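Local atomic coordinates of alanine dehydrogenase/pyridine nucleotide transhydrogenase (Mycobacterium smegmatis str. MC2 155, PDB entry 3P2Y), a protein that probably serves as the NAD(H)-binding alpha 1 subunit of a proton-pumping transhydrogenase that passes hydride between NADH and NADP. Residues D86-V91 with S106-F111; G110-R115 with V129-M134; R37-P42 with E341-N346. All blocks are in the same frame, centred on the assembly; numbering follows the deposited sequence.

Interaction 1: D86-V91 with S106-F111; sequences DVVVKV and SVLIGF
V88 and L108 sit side by side in register on one face of two neighbouring parallel strands, 87-89 and 107-110, which with helix 96-99 between them form one beta-alpha-beta unit of the six-stranded parallel sheet in the N-terminal domain. The strands run 16° apart. Backbone bonds join them in the usual parallel fashion: V88 offers its N to V107 O and its O to I109 N, and K90 N goes on to I109 O.

On the face that carries V88 and L108, the leucine leans over the neighbouring strand. Its CG lies anti to the backbone N (chi1 174°), and CD1 ends 3.8 Å from V88 CG1 and 3.5 Å from V88 O. The aliphatic part of K90 passes the same methyl, with CD 4.2 Å from L108 CD1, before its NZ turns off to E30 and N92 O.

The other face is filled by V87, V89, V107 and I109. I109 CG1 lies anti to the carbonyl carbon (chi1 -66°) and the chain then extends, which carries CD1 to 4.1 Å from V87 CG1. V89 CG1 lies alongside the root of the isoleucine, 4.2 Å from I109 CB. Helix 336-354 covers this face through L351, V347 and L354.

At the N-terminal end D86 gives its O to V107 N, while its carboxylate turns away to K103 and the N of L24; D86 has been seen as a calcium ligand in this protein. Beyond the strands, V91 O accepts F111 N at 2.9 Å, and the phenylalanine lies alongside V91, with F111 CB 3.3 Å from that same V91 O.

Interaction 2: G110-R115 with V129-M134; sequences GFLAPR and VTAFAM
G110 is held through both its backbone N and its backbone O by strand 130-133 and the residue after it. Its N gives a long but straight bond to F132 O, 3.3 Å and 163° at the hydrogen, with the donor almost in line with the carbonyl. Its O takes M134 N at 2.8 Å; here the donor stands 37° out of the carbonyl plane, so the short bond does not follow a lone pair. A133 CA-H adds a weaker approach to the same oxygen, A133 CA to G110 O 3.4 Å.

These bonds close the parallel pairing of strands 107-110 and 130-133, the latter the last strand of the N-terminal domain's sheet within this chain. Past G110 the chain leaves the sheet and turns across the end of the neighbouring strand, and its backbone donors change partner: L112 N and A113 N both go to the carboxylate of E135, one to each oxygen. T130 N and F132 N are taken by S106 O and L108 O, whereas A131 N, on the far edge of strand 130-133, goes to the hydroxyl of T375.

Apolar groups pack between the turn and the strand. L112 reaches back along the strand, its CG anti to the carbonyl carbon (chi1 -57°), and lays CD1 3.7 Å from A131 CB and 3.4 Å from F132 O. A133 CB touches both L112 CB, at 3.9 Å, and P114 CD, at 4.1 Å. M134 CB comes up to the F111 ring, 4.0 Å from F111 CD1.

Interaction 3: R37-P42 with E341-N346; sequences RVALVP and ELYAKN
A39, L40 and V41 pack along one side of helix 336-354, the long helix that follows the C-terminal domain's sheet in the chain and returns to the N-terminal domain. The three residues belong to the loop between strand 24-27 and helix 42-50, with V41 at the N-cap position of the latter.

Apolar contacts make up most of the join. A344 turns its methyl into the loop: A344 CB lies 3.7 Å from L40 CA and 3.9 Å from L40 CD2. V41 sets both branches against E341. Its CG1, anti to the carbonyl carbon (chi1 -64°), reaches E341 N at 3.6 Å, while CG2 lies 4.0 Å from E341 CB and also touches CG. The glutamate chain runs on extended, away from the loop, to a long salt bridge with K345.

The aromatic contact is made by Y343, whose ring presents its edge to A39. Y343 CD1 is 3.8 Å from A39 O, which lies near the ring plane, and CE1 touches A39 CB. With chi1 at -177°, CG points away from the backbone N, and the ring runs past A39 to place OH on K90 O.

Among the polar groups, V38 N of the loop bonds to the hydroxyl of S340, one residue before 341-346. A39 O is buried without a hydrogen-bond partner in the model; A344 CA and CB both lie 3.2 Å from A39 O, and the CA-H contact is bent, 122° at the hydrogen.

Interactions 1 and 2 lie 8 Å apart, centre to centre, as successive steps across one parallel sheet: they share G110 and F111, and strand 107-110 is the middle of the three strands they join. The centre of interaction 3 is about 12 Å from that of interaction 1 and about 16 Å from that of interaction 2. Along the chain both sheet contacts fall inside the long loop that 37-42 and 341-346 close. Y343 ties the three together, its hydroxyl on K90 O and its ring against F111, while M134 packs on N346. Residues from both family regions thus pack together in one domain, and L342, K345 and N346 also touch the second subunit.

Interaction 1: D86-V91 with S106-F111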
loop_
_atom_site.group_PDB
_atom_site.type_symbol
_atom_site.label_atom_id
_atom_site.label_comp_id
_atom_site.label_asym_id
_atom_site.label_seq_id
_atom_site.Cartn_x
_atom_site.Cartn_y
_atom_site.Cartn_z
ATOM N N ASP A 86 -25.433 -27.588 13.858
ATOM C CA ASP A 86 -25.468 -28.713 12.921
ATOM C C ASP A 86 -24.395 -28.608 11.848
ATOM O O ASP A 86 -23.874 -29.624 11.374
ATOM C CB ASP A 86 -26.825 -28.753 12.236
ATOM C CG ASP A 86 -27.951 -28.904 13.218
ATOM O OD1 ASP A 86 -27.915 -29.879 13.986
ATOM O OD2 ASP A 86 -28.844 -28.035 13.232
ATOM N N VAL A 87 -24.095 -27.380 11.431
ATOM C CA VAL A 87 -23.018 -27.153 10.469
ATOM C C VAL A 87 -22.219 -25.985 10.995
ATOM O O VAL A 87 -22.787 -24.915 11.220
ATOM C CB VAL A 87 -23.543 -26.745 9.067
ATOM C CG1 VAL A 87 -22.372 -26.525 8.086
ATOM C CG2 VAL A 87 -24.534 -27.803 8.483
ATOM N N VAL A 88 -20.928 -26.189 11.227
ATOM C CA VAL A 88 -20.057 -25.075 11.663
ATOM C C VAL A 88 -19.211 -24.716 10.461
ATOM O O VAL A 88 -18.597 -25.598 9.839
ATOM C CB VAL A 88 -19.154 -25.499 12.840
ATOM C CG1 VAL A 88 -18.110 -24.401 13.192
ATOM C CG2 VAL A 88 -20.032 -25.852 14.074
ATOM N N VAL A 89 -19.193 -23.424 10.106
ATOM C CA VAL A 89 -18.396 -22.961 8.975
ATOM C C VAL A 89 -17.359 -21.996 9.508
ATOM O O VAL A 89 -17.698 -21.094 10.261
ATOM C CB VAL A 89 -19.248 -22.287 7.849
ATOM C CG1 VAL A 89 -20.239 -23.308 7.248
ATOM C CG2 VAL A 89 -19.997 -21.038 8.337
ATOM N N LYS A 90 -16.098 -22.227 9.181
ATOM C CA LYS A 90 -15.051 -21.335 9.724
ATOM C C LYS A 90 -13.976 -21.166 8.676
ATOM O O LYS A 90 -14.061 -21.778 7.620
ATOM C CB LYS A 90 -14.487 -21.901 11.050
ATOM C CG LYS A 90 -13.473 -23.064 10.908
ATOM C CD LYS A 90 -13.061 -23.631 12.325
ATOM C CE LYS A 90 -12.521 -22.526 13.286
ATOM N NZ LYS A 90 -11.471 -21.584 12.667
ATOM N N VAL A 91 -12.963 -20.350 8.966
ATOM C CA VAL A 91 -11.886 -20.102 8.017
ATOM C C VAL A 91 -10.715 -21.053 8.283
ATOM O O VAL A 91 -10.476 -21.965 7.489
ATOM C CB VAL A 91 -11.401 -18.620 8.074
ATOM C CG1 VAL A 91 -10.291 -18.352 6.972
ATOM C CG2 VAL A 91 -12.569 -17.666 7.872
ATOM N N SER A 106 -22.396 -33.584 13.674
ATOM C CA SER A 106 -22.327 -32.299 12.969
ATOM C C SER A 106 -21.462 -32.365 11.714
ATOM O O SER A 106 -20.802 -33.360 11.459
ATOM C CB SER A 106 -21.780 -31.210 13.897
ATOM O OG SER A 106 -20.452 -31.514 14.335
ATOM N N VAL A 107 -21.480 -31.269 10.949
ATOM C CA VAL A 107 -20.621 -31.081 9.781
ATOM C C VAL A 107 -19.742 -29.866 10.067
ATOM O O VAL A 107 -20.199 -28.902 10.674
ATOM C CB VAL A 107 -21.485 -30.855 8.512
ATOM C CG1 VAL A 107 -20.673 -30.264 7.315
ATOM C CG2 VAL A 107 -22.161 -32.175 8.063
ATOM N N LEU A 108 -18.482 -29.933 9.637
ATOM C CA LEU A 108 -17.573 -28.791 9.720
ATOM C C LEU A 108 -17.074 -28.508 8.316
ATOM O O LEU A 108 -16.711 -29.445 7.582
ATOM C CB LEU A 108 -16.372 -29.127 10.613
ATOM C CG LEU A 108 -15.256 -28.064 10.673
ATOM C CD1 LEU A 108 -15.700 -26.780 11.401
ATOM C CD2 LEU A 108 -13.999 -28.672 11.368
ATOM N N ILE A 109 -17.069 -27.230 7.940
ATOM C CA ILE A 109 -16.556 -26.811 6.625
ATOM C C ILE A 109 -15.549 -25.726 6.901
ATOM O O ILE A 109 -15.862 -24.786 7.632
ATOM C CB ILE A 109 -17.664 -26.208 5.728
ATOM C CG1 ILE A 109 -18.704 -27.292 5.363
ATOM C CG2 ILE A 109 -17.039 -25.589 4.430
ATOM C CD1 ILE A 109 -20.002 -26.749 4.689
ATOM N N GLY A 110 -14.355 -25.835 6.300
ATOM C CA GLY A 110 -13.350 -24.758 6.440
ATOM C C GLY A 110 -12.055 -25.149 5.747
ATOM O O GLY A 110 -11.997 -26.203 5.115
ATOM N N PHE A 111 -11.013 -24.338 5.887
ATOM C CA PHE A 111 -9.684 -24.801 5.491
ATOM C C PHE A 111 -9.252 -25.750 6.592
ATOM O O PHE A 111 -9.229 -25.364 7.755
ATOM C CB PHE A 111 -8.669 -23.664 5.386
ATOM C CG PHE A 111 -8.873 -22.767 4.193
ATOM C CD1 PHE A 111 -8.801 -23.266 2.896
ATOM C CD2 PHE A 111 -9.103 -21.400 4.366
ATOM C CE1 PHE A 111 -8.959 -22.419 1.781
ATOM C CE2 PHE A 111 -9.277 -20.557 3.278
ATOM C CZ PHE A 111 -9.216 -21.066 1.957
#

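Interaction 2: G110-R115 with V129-M134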
loop_
_atom_site.group_PDB
_atom_site.type_symbol
_atom_site.label_atom_id
_atom_site.label_comp_id
_atom_site.label_asym_id
_atom_site.label_seq_id
_atom_site.Cartn_x
_atom_site.Cartn_y
_atom_site.Cartn_z
ATOM N N GLY A 110 -14.355 -25.835 6.300
ATOM C CA GLY A 110 -13.350 -24.758 6.440
ATOM C C GLY A 110 -12.055 -25.149 5.747
ATOM O O GLY A 110 -11.997 -26.203 5.115
ATOM N N PHE A 111 -11.013 -24.338 5.887
ATOM C CA PHE A 111 -9.684 -24.801 5.491
ATOM C C PHE A 111 -9.252 -25.750 6.592
ATOM O O PHE A 111 -9.229 -25.364 7.755
ATOM C CB PHE A 111 -8.669 -23.664 5.386
ATOM C CG PHE A 111 -8.873 -22.767 4.193
ATOM C CD1 PHE A 111 -8.801 -23.266 2.896
ATOM C CD2 PHE A 111 -9.103 -21.400 4.366
ATOM C CE1 PHE A 111 -8.959 -22.419 1.781
ATOM C CE2 PHE A 111 -9.277 -20.557 3.278
ATOM C CZ PHE A 111 -9.216 -21.066 1.957
ATOM N N LEU A 112 -8.972 -27.002 6.229
ATOM C CA LEU A 112 -8.621 -28.018 7.217
ATOM C C LEU A 112 -7.225 -28.591 7.055
ATOM O O LEU A 112 -6.922 -29.617 7.666
ATOM C CB LEU A 112 -9.663 -29.169 7.244
ATOM C CG LEU A 112 -11.100 -28.729 7.525
ATOM C CD1 LEU A 112 -12.113 -29.900 7.399
ATOM C CD2 LEU A 112 -11.222 -28.087 8.901
ATOM N N ALA A 113 -6.390 -27.972 6.221
ATOM C CA ALA A 113 -4.977 -28.342 6.073
ATOM C C ALA A 113 -4.740 -29.857 5.879
ATOM O O ALA A 113 -3.954 -30.458 6.620
ATOM C CB ALA A 113 -4.165 -27.812 7.281
ATOM N N PRO A 114 -5.432 -30.477 4.900
ATOM C CA PRO A 114 -5.361 -31.944 4.781
ATOM C C PRO A 114 -3.925 -32.458 4.565
ATOM O O PRO A 114 -3.580 -33.534 5.043
ATOM C CB PRO A 114 -6.277 -32.255 3.575
ATOM C CG PRO A 114 -6.367 -30.975 2.813
ATOM C CD PRO A 114 -6.320 -29.896 3.879
ATOM N N ARG A 115 -3.083 -31.684 3.892
ATOM C CA ARG A 115 -1.695 -32.105 3.680
ATOM C C ARG A 115 -0.814 -31.934 4.919
ATOM O O ARG A 115 -0.053 -32.833 5.275
ATOM C CB ARG A 115 -1.081 -31.341 2.510
ATOM C CG ARG A 115 -1.962 -31.264 1.286
ATOM C CD ARG A 115 -1.677 -32.384 0.346
ATOM N NE ARG A 115 -2.272 -32.145 -0.967
ATOM C CZ ARG A 115 -1.788 -32.631 -2.105
ATOM N NH1 ARG A 115 -0.678 -33.365 -2.105
ATOM N NH2 ARG A 115 -2.409 -32.375 -3.246
ATOM N N VAL A 129 -17.533 -36.020 13.624
ATOM C CA VAL A 129 -17.829 -34.845 12.810
ATOM C C VAL A 129 -17.504 -35.210 11.370
ATOM O O VAL A 129 -16.457 -35.837 11.113
ATOM C CB VAL A 129 -16.971 -33.624 13.276
ATOM C CG1 VAL A 129 -17.146 -32.430 12.324
ATOM C CG2 VAL A 129 -17.348 -33.238 14.712
ATOM N N THR A 130 -18.402 -34.843 10.452
ATOM C CA THR A 130 -18.179 -35.053 9.019
ATOM C C THR A 130 -17.627 -33.739 8.524
ATOM O O THR A 130 -18.329 -32.735 8.583
ATOM C CB THR A 130 -19.505 -35.379 8.299
ATOM O OG1 THR A 130 -20.021 -36.624 8.825
ATOM C CG2 THR A 130 -19.290 -35.529 6.816
ATOM N N ALA A 131 -16.390 -33.756 8.030
ATOM C CA ALA A 131 -15.649 -32.500 7.802
ATOM C C ALA A 131 -15.198 -32.375 6.366
ATOM O O ALA A 131 -14.692 -33.340 5.780
ATOM C CB ALA A 131 -14.438 -32.432 8.716
ATOM N N PHE A 132 -15.341 -31.168 5.813
ATOM C CA PHE A 132 -15.032 -30.932 4.403
ATOM C C PHE A 132 -13.959 -29.877 4.346
ATOM O O PHE A 132 -14.154 -28.801 4.883
ATOM C CB PHE A 132 -16.275 -30.469 3.640
ATOM C CG PHE A 132 -17.392 -31.497 3.639
ATOM C CD1 PHE A 132 -17.461 -32.443 2.620
ATOM C CD2 PHE A 132 -18.318 -31.548 4.682
ATOM C CE1 PHE A 132 -18.481 -33.418 2.613
ATOM C CE2 PHE A 132 -19.329 -32.534 4.707
ATOM C CZ PHE A 132 -19.406 -33.457 3.655
ATOM N N ALA A 133 -12.828 -30.207 3.728
ATOM C CA ALA A 133 -11.681 -29.275 3.583
ATOM C C ALA A 133 -11.840 -28.457 2.298
ATOM O O ALA A 133 -11.919 -29.015 1.178
ATOM C CB ALA A 133 -10.360 -30.061 3.524
ATOM N N MET A 134 -11.859 -27.138 2.437
ATOM C CA MET A 134 -12.017 -26.298 1.257
ATOM C C MET A 134 -10.816 -26.451 0.307
ATOM O O MET A 134 -10.969 -26.300 -0.903
ATOM C CB MET A 134 -12.247 -24.837 1.662
ATOM C CG MET A 134 -13.596 -24.593 2.411
ATOM S SD MET A 134 -15.063 -25.083 1.437
ATOM C CE MET A 134 -15.023 -23.816 0.133
#

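Interaction 3: R37-P42 with E341-N346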
loop_
_atom_site.group_PDB
_atom_site.type_symbol
_atom_site.label_atom_id
_atom_site.label_comp_id
_atom_site.label_asym_id
_atom_site.label_seq_id
_atom_site.Cartn_x
_atom_site.Cartn_y
_atom_site.Cartn_z
ATOM N N ARG A 37 -10.397 -12.414 8.953
ATOM C CA ARG A 37 -11.526 -12.896 8.168
ATOM C C ARG A 37 -12.537 -13.574 9.098
ATOM O O ARG A 37 -12.218 -13.937 10.258
ATOM C CB ARG A 37 -11.075 -13.889 7.071
ATOM C CG ARG A 37 -10.197 -13.218 5.976
ATOM C CD ARG A 37 -9.542 -14.257 5.061
ATOM N NE ARG A 37 -8.573 -15.047 5.807
ATOM C CZ ARG A 37 -7.957 -16.122 5.331
ATOM N NH1 ARG A 37 -8.224 -16.546 4.087
ATOM N NH2 ARG A 37 -7.091 -16.796 6.101
ATOM N N VAL A 38 -13.734 -13.740 8.554
ATOM C CA VAL A 38 -14.854 -14.445 9.211
ATOM C C VAL A 38 -15.548 -15.273 8.125
ATOM O O VAL A 38 -15.623 -14.855 6.979
ATOM C CB VAL A 38 -15.847 -13.393 9.859
ATOM C CG1 VAL A 38 -16.425 -12.427 8.808
ATOM C CG2 VAL A 38 -16.983 -14.112 10.628
ATOM N N ALA A 39 -16.035 -16.477 8.458
ATOM C CA ALA A 39 -16.453 -17.411 7.386
ATOM C C ALA A 39 -17.711 -16.970 6.646
ATOM O O ALA A 39 -17.832 -17.257 5.473
ATOM C CB ALA A 39 -16.631 -18.846 7.916
ATOM N N LEU A 40 -18.637 -16.297 7.334
ATOM C CA LEU A 40 -19.777 -15.692 6.645
ATOM C C LEU A 40 -19.835 -14.210 6.975
ATOM O O LEU A 40 -19.591 -13.820 8.120
ATOM C CB LEU A 40 -21.104 -16.347 7.076
ATOM C CG LEU A 40 -21.284 -17.849 6.830
ATOM C CD1 LEU A 40 -22.694 -18.242 7.296
ATOM C CD2 LEU A 40 -21.069 -18.206 5.318
ATOM N N VAL A 41 -20.156 -13.392 5.960
ATOM C CA VAL A 41 -20.374 -11.964 6.149
ATOM C C VAL A 41 -21.874 -11.715 6.229
ATOM O O VAL A 41 -22.664 -12.538 5.745
ATOM C CB VAL A 41 -19.774 -11.115 4.961
ATOM C CG1 VAL A 41 -18.235 -11.269 4.930
ATOM C CG2 VAL A 41 -20.397 -11.508 3.620
ATOM N N PRO A 42 -22.278 -10.574 6.800
ATOM C CA PRO A 42 -23.712 -10.313 6.976
ATOM C C PRO A 42 -24.563 -10.454 5.706
ATOM O O PRO A 42 -25.660 -11.008 5.774
ATOM C CB PRO A 42 -23.731 -8.872 7.523
ATOM C CG PRO A 42 -22.441 -8.831 8.372
ATOM C CD PRO A 42 -21.460 -9.492 7.386
ATOM N N GLU A 341 -16.126 -12.148 2.162
ATOM C CA GLU A 341 -17.353 -12.256 1.345
ATOM C C GLU A 341 -17.192 -13.300 0.259
ATOM O O GLU A 341 -18.089 -14.117 0.064
ATOM C CB GLU A 341 -17.717 -10.905 0.739
ATOM C CG GLU A 341 -18.990 -10.934 -0.115
ATOM C CD GLU A 341 -19.274 -9.566 -0.741
ATOM O OE1 GLU A 341 -19.155 -8.558 -0.024
ATOM O OE2 GLU A 341 -19.615 -9.500 -1.948
ATOM N N LEU A 342 -16.064 -13.280 -0.441
ATOM C CA LEU A 342 -15.818 -14.268 -1.490
ATOM C C LEU A 342 -15.761 -15.685 -0.901
ATOM O O LEU A 342 -16.365 -16.608 -1.458
ATOM C CB LEU A 342 -14.529 -13.942 -2.229
ATOM C CG LEU A 342 -14.621 -12.614 -3.004
ATOM C CD1 LEU A 342 -13.248 -12.307 -3.576
ATOM C CD2 LEU A 342 -15.671 -12.653 -4.106
ATOM N N TYR A 343 -15.029 -15.819 0.214
ATOM C CA TYR A 343 -14.915 -17.079 0.958
ATOM C C TYR A 343 -16.289 -17.575 1.401
ATOM O O TYR A 343 -16.610 -18.776 1.300
ATOM C CB TYR A 343 -14.000 -16.922 2.187
ATOM C CG TYR A 343 -13.798 -18.219 2.934
ATOM C CD1 TYR A 343 -14.485 -18.470 4.125
ATOM C CD2 TYR A 343 -12.902 -19.195 2.452
ATOM C CE1 TYR A 343 -14.303 -19.700 4.820
ATOM C CE2 TYR A 343 -12.734 -20.414 3.118
ATOM C CZ TYR A 343 -13.431 -20.643 4.309
ATOM O OH TYR A 343 -13.233 -21.794 5.006
ATOM N N ALA A 344 -17.104 -16.661 1.920
ATOM C CA ALA A 344 -18.465 -17.018 2.351
ATOM C C ALA A 344 -19.299 -17.579 1.211
ATOM O O ALA A 344 -20.047 -18.541 1.395
ATOM C CB ALA A 344 -19.161 -15.738 2.957
ATOM N N LYS A 345 -19.174 -16.980 0.028
ATOM C CA LYS A 345 -19.866 -17.508 -1.163
ATOM C C LYS A 345 -19.314 -18.893 -1.562
ATOM O O LYS A 345 -20.098 -19.788 -1.949
ATOM C CB LYS A 345 -19.797 -16.477 -2.301
ATOM C CG LYS A 345 -20.678 -15.267 -2.005
ATOM C CD LYS A 345 -20.602 -14.172 -3.097
ATOM C CE LYS A 345 -21.576 -13.038 -2.752
ATOM N NZ LYS A 345 -21.723 -12.064 -3.902
ATOM N N ASN A 346 -17.995 -19.101 -1.420
ATOM C CA ASN A 346 -17.412 -20.436 -1.691
ATOM C C ASN A 346 -18.000 -21.494 -0.750
ATOM O O ASN A 346 -18.444 -22.581 -1.168
ATOM C CB ASN A 346 -15.879 -20.447 -1.504
ATOM C CG ASN A 346 -15.123 -19.500 -2.465
ATOM O OD1 ASN A 346 -14.176 -18.855 -2.049
ATOM N ND2 ASN A 346 -15.519 -19.445 -3.720
#